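Local structure of putative ADP-Ribosyltransferase Scabin (Streptomyces scabiei 87.22, 5EWY) at residues A[64-69]-A[142-148]; A[114-120]-A[158-164]; A[122-126]-A[182-186]; A[132-138]-A[172-178]. The protein probably transfers ADP-ribose from NAD+ to DNA, as a mono-ADP-ribosyltransferase toxin of a plant-pathogenic bacterium. One frame throughout, in Å; residues are numbered along the deposited sequence.

Interaction 1: A[64-69]-A[142-148]; sequences PDPVWR and GVDVNKT
A single beta bridge pairs Trp68 with Val143, their CA atoms 4.5 Å apart, with Arg69 N giving its hydrogen to Gly142 O at 2.8 Å and Asp144 N giving its own to Val67 O. The loop 64-69 thus passes the first turn of helix 145-149 and then joins the outer strand 143-144 of the small three-stranded sheet of this ADP-ribosyltransferase fold. Gly142 suits the approach to the bridge because, at its positive phi, a CB would jam against the preceding carbonyl. Asp144 is the N-cap: its OD1 accepts from Lys147 N, which comes from above the carboxylate plane, while OD2 is hydrogen-bonded to Tyr120 OH.

Around the bridge the valines do the filling. Val143 CG2 lies over the six-membered ring of Trp68, 4.0 Å from its centroid, a CH-pi contact, and CG1 touches Pro66 CB. Val67 packs CG1 against CB of Lys147 at 3.7 Å, the two side chains crossing at about a right angle, so that the aliphatic foot of the lysine is used here. Arg69 stretches away in an extended chain to hydrogen-bond the backbone O atoms of Ala139, Gly141 and Gly73.

Thr148 works with both branches. CG2 stands anti to the backbone N and rests near Asp65 O, and a water joins Asp65 O to Thr148 O. With chi1 at -59°, OG1 is turned back to Asp144 O within the helix, to which it donates, and at the same time accepts Val67 N at 2.9 Å in a nearly straight bond (164°).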
# COMPACT_ATOMS: atom_id res chain seq x y z
N PRO A 64 -13.98 -9.93 4.55
CA PRO A 64 -14.35 -11.29 4.16
C PRO A 64 -13.14 -12.02 3.60
O PRO A 64 -12.04 -11.47 3.64
CB PRO A 64 -15.40 -11.06 3.06
CG PRO A 64 -15.09 -9.75 2.50
CD PRO A 64 -14.51 -8.92 3.62
N ASP A 65 -13.33 -13.24 3.11
CA ASP A 65 -12.21 -14.02 2.60
C ASP A 65 -11.41 -13.18 1.59
O ASP A 65 -12.00 -12.70 0.60
CB ASP A 65 -12.71 -15.30 1.94
CG ASP A 65 -13.23 -16.30 2.96
OD1 ASP A 65 -12.77 -16.28 4.12
OD2 ASP A 65 -14.10 -17.12 2.59
N PRO A 66 -10.12 -12.97 1.80
CA PRO A 66 -9.38 -12.04 0.93
C PRO A 66 -9.09 -12.65 -0.42
O PRO A 66 -8.84 -13.85 -0.56
CB PRO A 66 -8.09 -11.78 1.71
CG PRO A 66 -7.90 -12.97 2.53
CD PRO A 66 -9.28 -13.43 2.92
N VAL A 67 -9.18 -11.80 -1.43
CA VAL A 67 -8.64 -12.10 -2.75
C VAL A 67 -7.30 -11.39 -2.83
O VAL A 67 -7.23 -10.15 -2.85
CB VAL A 67 -9.59 -11.65 -3.87
CG1 VAL A 67 -8.99 -11.98 -5.22
CG2 VAL A 67 -10.94 -12.33 -3.71
N TRP A 68 -6.22 -12.16 -2.86
CA TRP A 68 -4.89 -11.58 -2.84
C TRP A 68 -4.49 -11.10 -4.23
O TRP A 68 -4.80 -11.75 -5.23
CB TRP A 68 -3.88 -12.63 -2.38
CG TRP A 68 -4.17 -13.12 -1.01
CD1 TRP A 68 -4.84 -14.25 -0.68
CD2 TRP A 68 -3.79 -12.49 0.22
NE1 TRP A 68 -4.92 -14.37 0.69
CE2 TRP A 68 -4.27 -13.30 1.26
CE3 TRP A 68 -3.10 -11.32 0.53
CZ2 TRP A 68 -4.08 -12.98 2.61
CZ3 TRP A 68 -2.90 -11.01 1.87
CH2 TRP A 68 -3.39 -11.83 2.88
N ARG A 69 -3.78 -9.99 -4.25
CA ARG A 69 -3.19 -9.48 -5.48
C ARG A 69 -2.08 -10.43 -5.94
O ARG A 69 -1.24 -10.87 -5.15
CB ARG A 69 -2.63 -8.09 -5.21
CG ARG A 69 -1.62 -7.59 -6.25
CD ARG A 69 -1.29 -6.15 -5.95
NE ARG A 69 -0.07 -5.65 -6.58
CZ ARG A 69 1.15 -5.78 -6.06
NH1 ARG A 69 2.21 -5.27 -6.66
NH2 ARG A 69 1.31 -6.47 -4.94
N GLY A 142 -0.63 -8.42 -0.84
CA GLY A 142 -1.68 -7.45 -0.57
C GLY A 142 -3.05 -7.97 -0.92
O GLY A 142 -3.22 -8.84 -1.77
N VAL A 143 -4.05 -7.49 -0.20
CA VAL A 143 -5.44 -7.85 -0.45
C VAL A 143 -6.01 -6.86 -1.46
O VAL A 143 -6.04 -5.65 -1.22
CB VAL A 143 -6.26 -7.83 0.84
CG1 VAL A 143 -7.70 -8.19 0.54
CG2 VAL A 143 -5.67 -8.78 1.89
N ASP A 144 -6.49 -7.36 -2.60
CA ASP A 144 -7.12 -6.51 -3.60
C ASP A 144 -8.52 -6.18 -3.11
O ASP A 144 -9.40 -7.04 -3.06
CB ASP A 144 -7.12 -7.20 -4.96
CG ASP A 144 -7.63 -6.31 -6.07
OD1 ASP A 144 -8.68 -5.66 -5.86
OD2 ASP A 144 -7.02 -6.25 -7.15
N VAL A 145 -8.74 -4.92 -2.73
CA VAL A 145 -9.97 -4.56 -2.04
C VAL A 145 -11.17 -4.79 -2.94
O VAL A 145 -12.16 -5.40 -2.53
CB VAL A 145 -9.90 -3.11 -1.52
CG1 VAL A 145 -11.30 -2.61 -1.07
CG2 VAL A 145 -8.95 -3.02 -0.36
N ASN A 146 -11.14 -4.27 -4.16
CA ASN A 146 -12.32 -4.38 -5.02
C ASN A 146 -12.60 -5.83 -5.42
O ASN A 146 -13.76 -6.20 -5.60
CB ASN A 146 -12.20 -3.49 -6.24
CG ASN A 146 -12.29 -2.03 -5.90
OD1 ASN A 146 -12.49 -1.65 -4.73
ND2 ASN A 146 -12.14 -1.18 -6.90
N LYS A 147 -11.56 -6.67 -5.54
CA LYS A 147 -11.80 -8.08 -5.81
C LYS A 147 -12.38 -8.79 -4.59
O LYS A 147 -13.07 -9.81 -4.74
CB LYS A 147 -10.51 -8.78 -6.24
CG LYS A 147 -10.02 -8.37 -7.61
CD LYS A 147 -8.80 -9.21 -8.01
CE LYS A 147 -8.17 -8.71 -9.30
NZ LYS A 147 -9.15 -8.67 -10.41
N THR A 148 -12.09 -8.29 -3.40
CA THR A 148 -12.55 -8.89 -2.14
C THR A 148 -13.93 -8.42 -1.73
O THR A 148 -14.74 -9.24 -1.29
CB THR A 148 -11.53 -8.55 -1.05
OG1 THR A 148 -10.25 -9.08 -1.44
CG2 THR A 148 -11.91 -9.14 0.30
O HOH W 1 -14.23 -12.06 -0.69

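Interaction 2: A[114-120]-A[158-164]; sequences PYVSTTY and QVEVAFP. With 5TQ (4-(8-fluoranyl-6-oxidanylidene-1,3,4,5-tetrahydrobenzo[c][1,6]naphthyridin-2-yl)butanoic acid), chain B.
Val161 O is gripped twice by one residue: Thr118 N and Thr118 OG1, the latter at 2.8 Å, reach it from opposite faces of the carbonyl plane. Thr118 can do this because chi1 of 71° sets OG1 between its own backbone N and carbonyl carbon, facing the neighbouring strand; its CG2 then lies against Phe163, whose ring edge meets OG1 in plane. A second threonine, Thr119, has a different setting, with OG1 anti to the backbone N (chi1 177°), and donates to Gln158 O at 2.7 Å, two residues before the partner strand begins.

The very short hydrogen bond from Ser117 OG to Glu160 OE2, 2.5 Å, approaches the carboxylate from above its plane. Glu160 reaches it by an extended chain, and Tyr106 OH, a second-shell group, positions the Ser117 hydroxyl. The strands 115-119 and 160-164 are antiparallel neighbours in the small sheet of the ADP-ribosyltransferase fold. Gln158-Val159-Glu160 matches the Q-x-E of the ARTT motif, and Ser117-Thr118-Thr119 resembles the Ser-Thr-Ser strand motif, as in related toxins. Ser117, Thr119 and Glu160 turn to the face that lines the ligand pocket. There the fluorine of the inhibitor, F20, sits 3.3 Å from Glu160 CB, and Ser117 CB backs its fluorinated ring.

At the strand ends the aromatics take over. Val161 CG2 rests over the face of the Tyr120 ring, 3.7 Å from its centroid. Tyr115 OH is hydrogen-bonded to Tyr101 O. Tyr115 packs on Ala162 CB and brings its ring edge against Pro164 CG, CE1 to CG 3.9 Å.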
# COMPACT_ATOMS: atom_id res chain seq x y z
N PRO A 114 -5.20 -3.44 11.01
CA PRO A 114 -3.94 -4.13 10.73
C PRO A 114 -3.40 -3.86 9.34
O PRO A 114 -2.38 -4.46 8.97
CB PRO A 114 -4.34 -5.60 10.87
CG PRO A 114 -5.74 -5.62 10.39
CD PRO A 114 -6.35 -4.37 10.94
N TYR A 115 -4.08 -3.04 8.56
CA TYR A 115 -3.78 -2.87 7.14
C TYR A 115 -3.06 -1.56 6.88
O TYR A 115 -3.30 -0.54 7.55
CB TYR A 115 -5.08 -2.85 6.33
CG TYR A 115 -5.93 -4.07 6.53
CD1 TYR A 115 -5.52 -5.31 6.04
CD2 TYR A 115 -7.13 -4.01 7.23
CE1 TYR A 115 -6.28 -6.45 6.25
CE2 TYR A 115 -7.90 -5.13 7.42
CZ TYR A 115 -7.47 -6.35 6.93
OH TYR A 115 -8.23 -7.46 7.13
N VAL A 116 -2.17 -1.57 5.89
CA VAL A 116 -1.67 -0.35 5.28
C VAL A 116 -2.27 -0.26 3.89
O VAL A 116 -2.09 -1.16 3.06
CB VAL A 116 -0.14 -0.31 5.22
CG1 VAL A 116 0.34 0.90 4.42
CG2 VAL A 116 0.44 -0.25 6.64
N SER A 117 -2.96 0.85 3.61
CA SER A 117 -3.62 1.04 2.33
C SER A 117 -2.65 1.55 1.30
O SER A 117 -1.83 2.43 1.55
CB SER A 117 -4.73 2.08 2.45
OG SER A 117 -5.76 1.60 3.30
N THR A 118 -2.76 0.99 0.10
CA THR A 118 -2.04 1.43 -1.09
C THR A 118 -3.04 1.42 -2.23
O THR A 118 -4.17 0.95 -2.09
CB THR A 118 -0.85 0.50 -1.43
OG1 THR A 118 -1.34 -0.75 -1.92
CG2 THR A 118 0.05 0.28 -0.18
N THR A 119 -2.60 1.89 -3.39
CA THR A 119 -3.47 1.94 -4.55
C THR A 119 -2.72 1.53 -5.81
O THR A 119 -1.53 1.79 -5.96
CB THR A 119 -4.08 3.36 -4.73
OG1 THR A 119 -4.88 3.41 -5.90
CG2 THR A 119 -3.02 4.42 -4.78
N TYR A 120 -3.49 1.01 -6.77
CA TYR A 120 -2.99 0.80 -8.11
C TYR A 120 -2.84 2.10 -8.89
O TYR A 120 -2.19 2.10 -9.94
CB TYR A 120 -3.97 -0.08 -8.88
CG TYR A 120 -4.09 -1.53 -8.47
CD1 TYR A 120 -3.09 -2.44 -8.76
CD2 TYR A 120 -5.27 -2.01 -7.89
CE1 TYR A 120 -3.22 -3.78 -8.44
CE2 TYR A 120 -5.39 -3.36 -7.55
CZ TYR A 120 -4.37 -4.23 -7.86
OH TYR A 120 -4.47 -5.57 -7.55
N GLN A 158 -10.87 4.19 -5.57
CA GLN A 158 -9.53 4.25 -5.00
C GLN A 158 -8.67 3.06 -5.42
O GLN A 158 -7.46 3.08 -5.15
CB GLN A 158 -9.59 4.25 -3.48
CG GLN A 158 -10.28 5.42 -2.85
CD GLN A 158 -10.10 5.37 -1.34
OE1 GLN A 158 -10.43 4.36 -0.67
NE2 GLN A 158 -9.54 6.44 -0.80
N VAL A 159 -9.27 2.02 -6.01
CA VAL A 159 -8.56 0.84 -6.49
C VAL A 159 -7.46 0.42 -5.52
O VAL A 159 -6.26 0.32 -5.85
CB VAL A 159 -8.11 0.97 -7.96
CG1 VAL A 159 -9.31 1.05 -8.87
CG2 VAL A 159 -7.18 2.15 -8.18
N GLU A 160 -7.89 0.11 -4.30
CA GLU A 160 -7.03 -0.07 -3.14
C GLU A 160 -6.49 -1.49 -3.08
O GLU A 160 -7.17 -2.47 -3.43
CB GLU A 160 -7.82 0.23 -1.87
CG GLU A 160 -7.00 0.15 -0.62
CD GLU A 160 -7.76 0.51 0.62
OE1 GLU A 160 -8.88 1.05 0.50
OE2 GLU A 160 -7.21 0.24 1.71
N VAL A 161 -5.27 -1.60 -2.58
CA VAL A 161 -4.65 -2.85 -2.17
C VAL A 161 -4.25 -2.66 -0.71
O VAL A 161 -3.49 -1.74 -0.36
CB VAL A 161 -3.43 -3.20 -3.05
CG1 VAL A 161 -2.75 -4.49 -2.55
CG2 VAL A 161 -3.84 -3.35 -4.53
N ALA A 162 -4.77 -3.53 0.16
CA ALA A 162 -4.55 -3.42 1.59
C ALA A 162 -3.52 -4.44 2.05
O ALA A 162 -3.71 -5.65 1.87
CB ALA A 162 -5.86 -3.67 2.34
N PHE A 163 -2.44 -3.96 2.67
CA PHE A 163 -1.35 -4.83 3.09
C PHE A 163 -1.50 -5.21 4.55
O PHE A 163 -1.25 -4.38 5.44
CB PHE A 163 0.02 -4.18 2.83
CG PHE A 163 0.45 -4.33 1.41
CD1 PHE A 163 1.16 -5.44 1.00
CD2 PHE A 163 0.05 -3.40 0.45
CE1 PHE A 163 1.51 -5.61 -0.32
CE2 PHE A 163 0.37 -3.57 -0.87
CZ PHE A 163 1.10 -4.67 -1.27
N PRO A 164 -1.92 -6.44 4.87
CA PRO A 164 -2.02 -6.83 6.29
C PRO A 164 -0.64 -6.95 6.90
O PRO A 164 0.24 -7.63 6.36
CB PRO A 164 -2.74 -8.19 6.24
CG PRO A 164 -3.21 -8.36 4.81
CD PRO A 164 -2.26 -7.54 3.97
N12 5TQ B . -5.42 7.13 4.77
C13 5TQ B . -4.29 7.85 4.70
C15 5TQ B . -6.30 7.24 5.98
C17 5TQ B . -5.15 6.25 8.02
C01 5TQ B . -4.98 4.64 -0.83
C02 5TQ B . -6.17 3.92 -0.83
C03 5TQ B . -7.02 3.95 0.27
C04 5TQ B . -6.67 4.70 1.39
C05 5TQ B . -5.49 5.45 1.41
C06 5TQ B . -4.63 5.40 0.29
C07 5TQ B . -3.41 6.19 0.28
C08 5TQ B . -5.10 6.24 2.55
C09 5TQ B . -3.88 6.96 2.47
N10 5TQ B . -3.07 6.90 1.37
C11 5TQ B . -5.85 6.38 3.73
C14 5TQ B . -3.48 7.76 3.61
C16 5TQ B . -5.60 7.51 7.31
C18 5TQ B . -3.78 5.81 7.54
O19 5TQ B . -2.64 6.17 -0.71
F20 5TQ B . -6.50 3.20 -1.90
O21 5TQ B . -2.91 5.47 8.39
O22 5TQ B . -3.52 5.81 6.32

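Interaction 3: A[122-126]-A[182-186]; sequences HDLYK and TRTEK. With 5TQ (4-(8-fluoranyl-6-oxidanylidene-1,3,4,5-tetrahydrobenzo[c][1,6]naphthyridin-2-yl)butanoic acid), chain B.
His122 begins the contact by turning the NE2-CE1 edge of its ring to Glu185 OE1, with NE2 2.9 Å from that oxygen; the carboxylate plane is turned 71° from the ring. The other nitrogen, ND1, donates to Asp123 OD1 at 2.8 Å, nearly in the ring plane, which fixes the rotation of the imidazole. Tyr136 OH is hydrogen-bonded to both His122 NE2 and Glu185 OE2, and Asn134 ND2 is hydrogen-bonded to Glu185 OE2 as well, so a small polar network meets here. Leu124 turns the other way, its CD2 lying 3.7 Å from C01 of the inhibitor in the pocket.

Tyr125 has chi1 of 75°, which swings its ring toward residues 183-185. There Glu185 CG makes an off-centre CH-pi contact, and CE1 approaches Arg183 O. Lys126 lays CG over one face of that ring and bends at its last torsion to bring NZ to Arg183 O at 2.7 Å. The same ammonium donates to Tyr125 OH and to a water that itself hydrogen-bonds Thr182 O.

Arg183 and Thr184 together face Asp179 in a G1 beta bulge. The 122-126 segment, which follows strand 115-119, lies against the start of strand 184-192, with Tyr125 also touching Val178 of strand 172-179.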
# COMPACT_ATOMS: atom_id res chain seq x y z
N HIS A 122 -1.47 5.64 -9.64
CA HIS A 122 -0.41 6.61 -9.42
C HIS A 122 -0.93 7.97 -8.99
O HIS A 122 -0.25 8.67 -8.22
CB HIS A 122 0.41 6.73 -10.70
CG HIS A 122 1.43 7.82 -10.64
ND1 HIS A 122 1.15 9.13 -10.97
CD2 HIS A 122 2.72 7.82 -10.21
CE1 HIS A 122 2.21 9.88 -10.77
NE2 HIS A 122 3.18 9.11 -10.30
N ASP A 123 -2.07 8.37 -9.52
CA ASP A 123 -2.61 9.73 -9.35
C ASP A 123 -3.55 9.90 -8.16
O ASP A 123 -4.11 10.98 -7.99
CB ASP A 123 -3.33 10.17 -10.62
CG ASP A 123 -2.42 10.26 -11.80
OD1 ASP A 123 -1.22 10.53 -11.63
OD2 ASP A 123 -2.93 10.02 -12.90
N LEU A 124 -3.76 8.86 -7.35
CA LEU A 124 -4.73 9.01 -6.28
C LEU A 124 -4.28 10.07 -5.29
O LEU A 124 -5.11 10.65 -4.58
CB LEU A 124 -4.97 7.66 -5.59
CG LEU A 124 -6.20 7.67 -4.64
CD1 LEU A 124 -7.45 7.72 -5.46
CD2 LEU A 124 -6.19 6.41 -3.84
N TYR A 125 -2.99 10.34 -5.22
CA TYR A 125 -2.48 11.38 -4.33
C TYR A 125 -3.17 12.71 -4.56
O TYR A 125 -3.27 13.52 -3.63
CB TYR A 125 -0.95 11.54 -4.50
CG TYR A 125 -0.53 12.25 -5.76
CD1 TYR A 125 -0.37 13.63 -5.80
CD2 TYR A 125 -0.25 11.54 -6.92
CE1 TYR A 125 0.00 14.26 -6.96
CE2 TYR A 125 0.12 12.17 -8.08
CZ TYR A 125 0.27 13.53 -8.10
OH TYR A 125 0.60 14.23 -9.23
N LYS A 126 -3.67 12.96 -5.77
CA LYS A 126 -4.33 14.22 -6.08
C LYS A 126 -5.63 14.39 -5.30
O LYS A 126 -6.12 15.52 -5.20
CB LYS A 126 -4.61 14.32 -7.58
CG LYS A 126 -3.34 14.30 -8.44
CD LYS A 126 -3.69 14.43 -9.90
CE LYS A 126 -2.42 14.45 -10.75
NZ LYS A 126 -1.72 15.75 -10.64
N THR A 182 -1.03 22.83 -6.50
CA THR A 182 -1.34 22.30 -7.81
C THR A 182 -1.64 20.81 -7.79
O THR A 182 -2.04 20.26 -8.82
CB THR A 182 -0.18 22.56 -8.78
OG1 THR A 182 1.01 21.96 -8.27
CG2 THR A 182 0.04 24.07 -8.97
N ARG A 183 -1.44 20.13 -6.66
CA ARG A 183 -1.64 18.68 -6.59
C ARG A 183 -0.80 17.96 -7.64
O ARG A 183 -1.28 17.08 -8.35
CB ARG A 183 -3.12 18.32 -6.73
CG ARG A 183 -4.02 18.97 -5.69
CD ARG A 183 -5.49 18.92 -6.06
NE ARG A 183 -5.78 19.45 -7.39
CZ ARG A 183 -5.81 20.74 -7.71
NH1 ARG A 183 -5.59 21.68 -6.79
NH2 ARG A 183 -6.07 21.09 -8.96
N THR A 184 0.47 18.31 -7.72
CA THR A 184 1.39 17.68 -8.66
C THR A 184 2.63 17.24 -7.92
O THR A 184 2.98 17.75 -6.87
CB THR A 184 1.78 18.67 -9.77
OG1 THR A 184 2.40 19.82 -9.19
CG2 THR A 184 0.60 19.05 -10.63
N GLU A 185 3.34 16.27 -8.49
CA GLU A 185 4.59 15.82 -7.88
C GLU A 185 5.73 16.77 -8.21
O GLU A 185 5.82 17.27 -9.34
CB GLU A 185 4.95 14.40 -8.34
CG GLU A 185 4.03 13.35 -7.82
CD GLU A 185 4.31 11.96 -8.38
OE1 GLU A 185 4.27 11.76 -9.62
OE2 GLU A 185 4.55 11.06 -7.55
N LYS A 186 6.58 17.02 -7.22
CA LYS A 186 7.78 17.84 -7.39
C LYS A 186 8.90 16.88 -7.77
O LYS A 186 9.64 16.37 -6.93
CB LYS A 186 8.09 18.62 -6.13
CG LYS A 186 6.94 19.55 -5.72
CD LYS A 186 7.33 20.51 -4.61
CE LYS A 186 7.60 19.80 -3.31
NZ LYS A 186 7.86 20.76 -2.20
N12 5TQ B . -5.42 7.13 4.77
C13 5TQ B . -4.29 7.85 4.70
C15 5TQ B . -6.30 7.24 5.98
C17 5TQ B . -5.15 6.25 8.02
C01 5TQ B . -4.98 4.64 -0.83
C02 5TQ B . -6.17 3.92 -0.83
C03 5TQ B . -7.02 3.95 0.27
C04 5TQ B . -6.67 4.70 1.39
C05 5TQ B . -5.49 5.45 1.41
C06 5TQ B . -4.63 5.40 0.29
C07 5TQ B . -3.41 6.19 0.28
C08 5TQ B . -5.10 6.24 2.55
C09 5TQ B . -3.88 6.96 2.47
N10 5TQ B . -3.07 6.90 1.37
C11 5TQ B . -5.85 6.38 3.73
C14 5TQ B . -3.48 7.76 3.61
C16 5TQ B . -5.60 7.51 7.31
C18 5TQ B . -3.78 5.81 7.54
O19 5TQ B . -2.64 6.17 -0.71
F20 5TQ B . -6.50 3.20 -1.90
O21 5TQ B . -2.91 5.47 8.39
O22 5TQ B . -3.52 5.81 6.32
O HOH W 2 -3.27 18.15 -10.62

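Interaction 4: A[132-138]-A[172-178]; sequences GYNYYID and VIGVCPV
Backbone hydrogen bonds lace strands 133-137 and 172-178 into an antiparallel pair at the middle of the four-stranded sheet. Asn134 and Cys176 hydrogen-bond both ways, Asn134 N to Cys176 O at 2.8 Å, and Tyr136 N donates to Gly174 O. Beyond this a classic beta bulge interrupts the ladder: Ile173 and Gly174 both face Tyr136, whose O takes Ile173 N at 2.8 Å and Gly174 N only weakly at 3.5 Å. Gly174 lies at phi 168°, a value that residues with a CB seldom adopt.

The apolar contacts gather on the face of Tyr133, Tyr135 and Val175. In Val175, chi1 of 68° puts CG1 between N and C and turns CG2 over the centre of the Tyr135 ring, 3.4 Å from the centroid, a close CH-pi contact; the same methyl touches Tyr133 CB. Helix 83-89 packs on this side. Near the bulge, Ile173 CG1 rests on Asp138 CB, whose carboxylate is hydrogen-bonded through OD2 to Tyr196 OH and through OD1 to His200 NE2.

On the other face the chemistry is mixed. Asn134 and Tyr136 point into the polar cluster of interaction 3. Cys176, joined in a disulfide to Cys190, makes a sulfur-aromatic contact, its SG set obliquely beside the Tyr136 ring, 3.9 Å from CE1.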
# COMPACT_ATOMS: atom_id res chain seq x y z
N GLY A 132 1.47 15.08 1.86
CA GLY A 132 2.63 15.65 1.29
C GLY A 132 3.50 14.80 0.42
O GLY A 132 4.34 15.35 -0.19
N TYR A 133 3.28 13.48 0.40
CA TYR A 133 4.10 12.63 -0.39
C TYR A 133 3.34 11.53 -1.11
O TYR A 133 2.38 11.05 -0.64
CB TYR A 133 5.09 11.94 0.57
CG TYR A 133 5.98 12.88 1.35
CD1 TYR A 133 7.13 13.35 0.83
CD2 TYR A 133 5.64 13.29 2.61
CE1 TYR A 133 7.92 14.22 1.53
CE2 TYR A 133 6.42 14.16 3.28
CZ TYR A 133 7.56 14.60 2.74
OH TYR A 133 8.36 15.46 3.42
N ASN A 134 3.86 11.17 -2.26
CA ASN A 134 3.38 10.02 -3.02
C ASN A 134 4.50 8.97 -2.99
O ASN A 134 5.53 9.15 -3.65
CB ASN A 134 3.03 10.44 -4.45
CG ASN A 134 2.18 9.43 -5.17
OD1 ASN A 134 1.33 8.74 -4.57
ND2 ASN A 134 2.39 9.31 -6.49
N TYR A 135 4.31 7.90 -2.24
CA TYR A 135 5.27 6.79 -2.16
C TYR A 135 5.01 5.75 -3.23
O TYR A 135 3.87 5.49 -3.62
CB TYR A 135 5.19 6.13 -0.78
CG TYR A 135 5.77 6.99 0.32
CD1 TYR A 135 5.00 7.89 1.03
CD2 TYR A 135 7.10 6.87 0.68
CE1 TYR A 135 5.54 8.68 2.04
CE2 TYR A 135 7.66 7.63 1.66
CZ TYR A 135 6.87 8.54 2.36
OH TYR A 135 7.49 9.28 3.33
N TYR A 136 6.12 5.20 -3.74
CA TYR A 136 6.16 4.21 -4.80
C TYR A 136 6.60 2.89 -4.17
O TYR A 136 7.60 2.86 -3.45
CB TYR A 136 7.18 4.63 -5.87
CG TYR A 136 6.79 5.83 -6.70
CD1 TYR A 136 6.45 7.05 -6.09
CD2 TYR A 136 6.73 5.77 -8.06
CE1 TYR A 136 6.11 8.13 -6.84
CE2 TYR A 136 6.34 6.85 -8.81
CZ TYR A 136 6.01 8.04 -8.19
OH TYR A 136 5.67 9.10 -8.97
N ILE A 137 5.81 1.84 -4.37
CA ILE A 137 5.92 0.58 -3.63
C ILE A 137 6.04 -0.57 -4.62
O ILE A 137 5.30 -0.62 -5.61
CB ILE A 137 4.69 0.40 -2.73
CG1 ILE A 137 4.73 1.47 -1.64
CG2 ILE A 137 4.61 -1.00 -2.11
CD1 ILE A 137 3.40 1.69 -0.96
N ASP A 138 6.97 -1.48 -4.35
CA ASP A 138 7.14 -2.67 -5.19
C ASP A 138 7.17 -3.84 -4.22
O ASP A 138 8.22 -4.23 -3.70
CB ASP A 138 8.41 -2.56 -6.03
CG ASP A 138 8.71 -3.83 -6.82
OD1 ASP A 138 7.78 -4.62 -7.11
OD2 ASP A 138 9.88 -4.03 -7.19
N VAL A 172 9.69 -0.55 -0.41
CA VAL A 172 9.37 0.84 -0.71
C VAL A 172 10.46 1.35 -1.66
O VAL A 172 11.63 1.45 -1.29
CB VAL A 172 9.28 1.70 0.56
CG1 VAL A 172 9.02 3.14 0.18
CG2 VAL A 172 8.17 1.15 1.45
N ILE A 173 10.06 1.67 -2.90
CA ILE A 173 11.02 2.12 -3.90
C ILE A 173 11.57 3.49 -3.54
O ILE A 173 12.78 3.74 -3.63
CB ILE A 173 10.37 2.19 -5.29
CG1 ILE A 173 9.76 0.87 -5.73
CG2 ILE A 173 11.41 2.65 -6.28
CD1 ILE A 173 8.78 1.05 -6.86
N GLY A 174 10.69 4.41 -3.18
CA GLY A 174 11.04 5.81 -3.06
C GLY A 174 9.79 6.64 -2.92
O GLY A 174 8.71 6.11 -2.66
N VAL A 175 9.94 7.95 -3.12
CA VAL A 175 8.87 8.88 -2.83
C VAL A 175 9.04 10.12 -3.68
O VAL A 175 10.16 10.52 -4.01
CB VAL A 175 8.87 9.23 -1.32
CG1 VAL A 175 10.12 10.07 -0.94
CG2 VAL A 175 7.60 10.00 -0.90
N CYS A 176 7.93 10.79 -3.98
CA CYS A 176 7.96 12.12 -4.55
C CYS A 176 7.11 13.05 -3.68
O CYS A 176 5.94 12.74 -3.41
CB CYS A 176 7.42 12.15 -5.99
SG CYS A 176 8.41 11.23 -7.18
N PRO A 177 7.64 14.20 -3.27
CA PRO A 177 6.81 15.17 -2.55
C PRO A 177 5.78 15.78 -3.48
O PRO A 177 5.97 15.86 -4.70
CB PRO A 177 7.81 16.22 -2.08
CG PRO A 177 9.13 15.71 -2.38
CD PRO A 177 9.01 14.70 -3.47
N VAL A 178 4.70 16.26 -2.88
CA VAL A 178 3.54 16.77 -3.61
C VAL A 178 3.41 18.26 -3.35
O VAL A 178 3.38 18.70 -2.18
CB VAL A 178 2.25 16.02 -3.22
CG1 VAL A 178 1.03 16.66 -3.91
CG2 VAL A 178 2.35 14.56 -3.59

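Overall arrangement
Interaction 2 is the buried centre, about 4 Å from the middle of the chain, and bears five pocket residues; interactions 1 and 4 are partly buried; interaction 3 is a surface contact about 16 Å out, reaching the inhibitor only through Leu124. Interactions 1 and 2 share the small sheet, where Val143 N hydrogen-bonds to Ala162 O. Interactions 3 and 4 share the four-stranded sheet and meet at Tyr136, His122 and Glu185. The two pairs are joined by Thr118 packing on Ile137, and by Leu124 against Thr119. Ladder bonds rule interactions 2 and 4; a lone bridge and the Thr148 hydroxyl taking Val67 N, interaction 1; side-chain contacts, with a lysine on a backbone carbonyl, interaction 3.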